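Dipeptidase (Streptococcus thermophilus, PDB 3PEB) is the N-terminal, creatinase-like domain of an M24B-family dipeptidase that, at full length, probably hydrolyses peptides with the help of manganese. Local coordinates at residues S5-I10 with N31-F36; S19-V24 with T95-I100. All coordinates share one frame; numbering follows the deposited sequence. Where two conformers were deposited one is given.

Contact 1 of 2, residues S5-I10 with N31-F36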
# COMPACT_ATOMS: atom_id res chain seq x y z
N SER A 5 -10.99 -12.83 4.93
CA SER A 5 -10.61 -12.31 3.63
C SER A 5 -9.08 -12.24 3.55
O SER A 5 -8.36 -12.41 4.55
CB SER A 5 -11.19 -10.91 3.43
OG SER A 5 -10.53 -9.98 4.31
N LYS A 6 -8.57 -11.99 2.35
CA LYS A 6 -7.12 -11.89 2.19
C LYS A 6 -6.58 -10.64 2.91
O LYS A 6 -5.50 -10.68 3.48
CB LYS A 6 -6.76 -11.85 0.70
CG LYS A 6 -7.05 -13.17 -0.03
CD LYS A 6 -6.88 -12.96 -1.52
CE LYS A 6 -7.40 -14.09 -2.40
NZ LYS A 6 -7.48 -13.58 -3.83
N LEU A 7 -7.34 -9.55 2.90
CA LEU A 7 -6.97 -8.36 3.68
C LEU A 7 -7.03 -8.60 5.19
O LEU A 7 -6.20 -8.05 5.92
CB LEU A 7 -7.82 -7.15 3.27
CG LEU A 7 -7.52 -6.60 1.88
CD1 LEU A 7 -8.57 -5.56 1.43
CD2 LEU A 7 -6.09 -6.01 1.83
N ASP A 8 -7.99 -9.41 5.65
CA ASP A 8 -8.04 -9.86 7.07
C ASP A 8 -6.75 -10.60 7.46
O ASP A 8 -6.23 -10.42 8.56
CB ASP A 8 -9.21 -10.80 7.35
CG ASP A 8 -10.59 -10.11 7.32
OD1 ASP A 8 -10.71 -8.87 7.47
OD2 ASP A 8 -11.56 -10.85 7.11
N ARG A 9 -6.24 -11.43 6.55
CA ARG A 9 -5.04 -12.22 6.80
C ARG A 9 -3.82 -11.30 6.90
O ARG A 9 -2.97 -11.52 7.73
CB ARG A 9 -4.81 -13.28 5.72
CG ARG A 9 -5.71 -14.49 5.85
CD ARG A 9 -5.15 -15.68 5.09
NE ARG A 9 -5.72 -15.80 3.76
CZ ARG A 9 -5.17 -16.48 2.76
NH1 ARG A 9 -4.01 -17.10 2.92
NH2 ARG A 9 -5.79 -16.52 1.58
N ILE A 10 -3.76 -10.27 6.05
CA ILE A 10 -2.68 -9.27 6.14
C ILE A 10 -2.75 -8.57 7.49
O ILE A 10 -1.73 -8.38 8.15
CB ILE A 10 -2.73 -8.21 5.01
CG1 ILE A 10 -2.44 -8.86 3.65
CG2 ILE A 10 -1.71 -7.05 5.31
CD1 ILE A 10 -0.92 -9.09 3.34
N ASN A 31 -3.60 -6.92 -6.96
CA ASN A 31 -4.68 -7.67 -7.60
C ASN A 31 -5.07 -8.90 -6.78
O ASN A 31 -6.26 -9.20 -6.58
CB ASN A 31 -4.28 -8.06 -9.04
CG ASN A 31 -5.43 -8.71 -9.81
OD1 ASN A 31 -6.55 -8.23 -9.80
ND2 ASN A 31 -5.13 -9.80 -10.49
N TYR A 32 -4.07 -9.62 -6.28
CA TYR A 32 -4.32 -10.79 -5.44
C TYR A 32 -5.17 -10.46 -4.22
O TYR A 32 -6.16 -11.14 -3.95
CB TYR A 32 -2.99 -11.43 -5.03
CG TYR A 32 -3.11 -12.52 -4.01
CD1 TYR A 32 -3.66 -13.76 -4.34
CD2 TYR A 32 -2.68 -12.32 -2.71
CE1 TYR A 32 -3.78 -14.77 -3.38
CE2 TYR A 32 -2.79 -13.31 -1.75
CZ TYR A 32 -3.34 -14.53 -2.08
OH TYR A 32 -3.43 -15.51 -1.11
N LEU A 33 -4.85 -9.36 -3.54
CA LEU A 33 -5.52 -8.99 -2.30
C LEU A 33 -6.87 -8.31 -2.51
O LEU A 33 -7.71 -8.37 -1.63
CB LEU A 33 -4.65 -8.04 -1.48
CG LEU A 33 -3.33 -8.57 -0.95
CD1 LEU A 33 -2.53 -7.45 -0.27
CD2 LEU A 33 -3.58 -9.75 -0.01
N THR A 34 -7.07 -7.62 -3.64
CA THR A 34 -8.23 -6.73 -3.79
C THR A 34 -9.05 -6.95 -5.04
O THR A 34 -10.17 -6.49 -5.11
CB THR A 34 -7.81 -5.22 -3.80
OG1 THR A 34 -7.14 -4.91 -5.03
CG2 THR A 34 -6.91 -4.86 -2.63
N GLY A 35 -8.50 -7.64 -6.05
CA GLY A 35 -9.17 -7.80 -7.33
C GLY A 35 -9.04 -6.61 -8.27
O GLY A 35 -9.59 -6.63 -9.37
N PHE A 36 -8.32 -5.56 -7.86
CA PHE A 36 -8.02 -4.43 -8.73
C PHE A 36 -6.69 -4.68 -9.45
O PHE A 36 -5.64 -4.82 -8.82
CB PHE A 36 -7.92 -3.12 -7.96
CG PHE A 36 -7.59 -1.94 -8.83
CD1 PHE A 36 -8.47 -1.52 -9.81
CD2 PHE A 36 -6.39 -1.26 -8.67
CE1 PHE A 36 -8.17 -0.43 -10.63
CE2 PHE A 36 -6.09 -0.17 -9.48
CZ PHE A 36 -6.97 0.23 -10.46
O HOH W 1 -9.34 -9.25 0.61
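K6 and L33 bring the two backbones closest, their CA atoms 5.6 Å apart, where the first turn of helix 6-16 meets the last turn of helix 27-34. Both helices belong to the alpha/beta Creatinase_N domain, and the start of one faces the end of the other. K6 and L33 carry most of the contact. The CG of K6 lies beside the backbone N (chi1 -68°) and the chain then runs extended, so the methylenes cross one face of the Y32 ring: CD sits 4.0 Å from the centroid of that ring in a CH-pi contact, nearly over it. NZ, farther along, makes an off-centre cation-pi contact with the same ring and donates to Y32 O at 2.8 Å, tilted only 17° from the carbonyl plane. A carbonyl near the C-terminal end of a helix is a natural acceptor for an ammonium group, and the helix dipole probably strengthens the bond. Lysine suits the place because its long chain offers methylenes to the ring and a charged end to the carbonyl. On the side turned to the sheet the chemistry is apolar: I10 CG1 lies 3.9 Å from L33 CD2, L7 CD2 rests 4.1 Å from L33 CB, and V49 and L47 of strand 46-50 continue the layer. Branched aliphatic chains suit this place because they fill the angle between helices and strand. S5 and D8 form a capping box that fixes the helix start: D8 N donates to S5 OG, while S5 N meets D8 OD2 from above the carboxylate plane. Where helix 27-34 ends, G35 has the positive phi that glycine adopts easily. One water spans the junction, accepting from L7 N at 3.1 Å and donating to L33 O at 2.9 Å.

Contact 2 of 2, residues S19-V24 with T95-I100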
# COMPACT_ATOMS: atom_id res chain seq x y z
N SER A 19 2.98 -4.43 14.00
CA SER A 19 3.04 -3.46 12.93
C SER A 19 1.70 -2.84 12.64
O SER A 19 0.70 -3.55 12.49
CB SER A 19 3.56 -4.14 11.65
OG SER A 19 3.49 -3.26 10.54
N GLY A 20 1.69 -1.52 12.48
CA GLY A 20 0.45 -0.81 12.21
C GLY A 20 0.07 -0.69 10.74
O GLY A 20 -1.03 -0.23 10.43
N LEU A 21 0.94 -1.12 9.83
CA LEU A 21 0.72 -0.87 8.42
C LEU A 21 1.51 -1.77 7.50
O LEU A 21 2.73 -1.97 7.71
CB LEU A 21 1.08 0.59 8.10
CG LEU A 21 1.00 1.03 6.61
CD1 LEU A 21 -0.43 1.07 6.06
CD2 LEU A 21 1.64 2.44 6.45
N ALA A 22 0.84 -2.30 6.48
CA ALA A 22 1.53 -2.90 5.32
C ALA A 22 1.39 -1.97 4.12
O ALA A 22 0.29 -1.49 3.81
CB ALA A 22 0.96 -4.31 4.95
N ILE A 23 2.49 -1.76 3.41
CA ILE A 23 2.48 -1.00 2.16
C ILE A 23 2.76 -1.99 1.05
O ILE A 23 3.86 -2.52 0.94
CB ILE A 23 3.56 0.13 2.14
CG1 ILE A 23 3.33 1.09 3.30
CG2 ILE A 23 3.50 0.89 0.77
CD1 ILE A 23 4.40 2.22 3.43
N VAL A 24 1.73 -2.24 0.24
CA VAL A 24 1.78 -3.21 -0.83
C VAL A 24 2.01 -2.44 -2.12
O VAL A 24 1.27 -1.51 -2.44
CB VAL A 24 0.45 -4.03 -0.88
CG1 VAL A 24 0.42 -5.01 -2.08
CG2 VAL A 24 0.28 -4.83 0.44
N THR A 95 0.82 8.54 9.40
CA THR A 95 2.11 8.22 8.79
C THR A 95 3.21 7.99 9.83
O THR A 95 4.35 7.78 9.45
CB THR A 95 2.52 9.32 7.82
OG1 THR A 95 2.62 10.56 8.52
CG2 THR A 95 1.49 9.44 6.67
N ASP A 96 2.88 8.04 11.12
CA ASP A 96 3.84 7.70 12.17
C ASP A 96 3.47 6.33 12.73
O ASP A 96 2.56 6.19 13.55
CB ASP A 96 3.84 8.76 13.27
CG ASP A 96 4.42 10.07 12.81
OD1 ASP A 96 5.49 10.47 13.33
OD2 ASP A 96 3.83 10.70 11.91
N ILE A 97 4.17 5.32 12.24
CA ILE A 97 3.89 3.92 12.55
C ILE A 97 5.22 3.30 12.86
O ILE A 97 6.08 3.26 11.99
CB ILE A 97 3.23 3.22 11.36
CG1 ILE A 97 1.91 3.91 10.99
CG2 ILE A 97 2.99 1.74 11.62
CD1 ILE A 97 1.79 4.08 9.56
N PRO A 98 5.41 2.81 14.09
CA PRO A 98 6.73 2.31 14.46
C PRO A 98 7.31 1.20 13.59
O PRO A 98 8.51 1.23 13.30
CB PRO A 98 6.52 1.82 15.88
CG PRO A 98 5.46 2.69 16.42
CD PRO A 98 4.53 2.95 15.27
N ILE A 99 6.50 0.23 13.18
CA ILE A 99 6.96 -0.84 12.32
C ILE A 99 6.05 -0.95 11.10
O ILE A 99 4.82 -1.11 11.24
CB ILE A 99 7.00 -2.19 13.06
CG1 ILE A 99 7.88 -2.11 14.31
CG2 ILE A 99 7.47 -3.28 12.11
CD1 ILE A 99 7.82 -3.32 15.21
N ILE A 100 6.65 -0.84 9.91
CA ILE A 100 5.90 -0.87 8.67
C ILE A 100 6.40 -2.01 7.81
O ILE A 100 7.61 -2.15 7.60
CB ILE A 100 6.06 0.45 7.90
CG1 ILE A 100 5.55 1.61 8.75
CG2 ILE A 100 5.34 0.40 6.54
CD1 ILE A 100 5.85 2.98 8.18
O HOH W 2 3.92 -0.42 14.45
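S19 and I99 come closest in backbone, CA to CA 4.8 Å, where strand 21-24 and the broken strand 96-102 run parallel as neighbours in the mixed sheet of the domain. Polar contacts gather at the start of strand 21-24. S19 OG stands anti to its own N (chi1 173°), which carries the hydroxyl across to donate to I99 O at 2.6 Å; it approaches from above the carbonyl plane, 49° out of it. G20 N adds a weak bond to the same oxygen, and a water accepts from I99 N at 2.9 Å and, weakly, from G20 N. Serine probably suits the spot because its short hydroxyl can reach the I99 carbonyl where the chain turns its corner at P98 and I99. G20, with no side chain, lets I97 CG2 pack against its backbone, 3.6 Å from G20 N.

Apolar contacts fill the face shared by L21, I23 and I100. L21 CD2 meets I97 CD1 at 3.5 Å, the two chains crossing at about a right angle, and I23 CD1 touches I100 CG2 at 3.7 Å; F119 lies against L21, I23 and I100. Regular pairing resumes beyond the corner, with L21 and I23 in backbone hydrogen bonds to Y101. The chemistry thus implies that a serine hydroxyl and a water bridge the irregular entry to the pairing, while aliphatic branches pack the face that carries L21, I23 and I100.

How the contacts relate
Strand 21-24 follows helix 6-16 and leads into helix 27-34, so contact 2 begins on the strand that lies, in sequence, between the two helices of contact 1. The centres are about 17 Å apart, yet the sites meet: I10 CG2 is 3.8 Å from A22 CB, and L33 CD1 is 3.9 Å from V24 CG2. Contact 1 is partly buried and joins two helices on one side of the sheet, with a charged lysine over an aromatic ring at its outer side. Contact 2 is buried and joins neighbouring strands, mainly through aliphatic chains. Each includes a bridging water, but the direct bond to a backbone oxygen comes from a charged ammonium in contact 1 and chiefly from a neutral hydroxyl in contact 2.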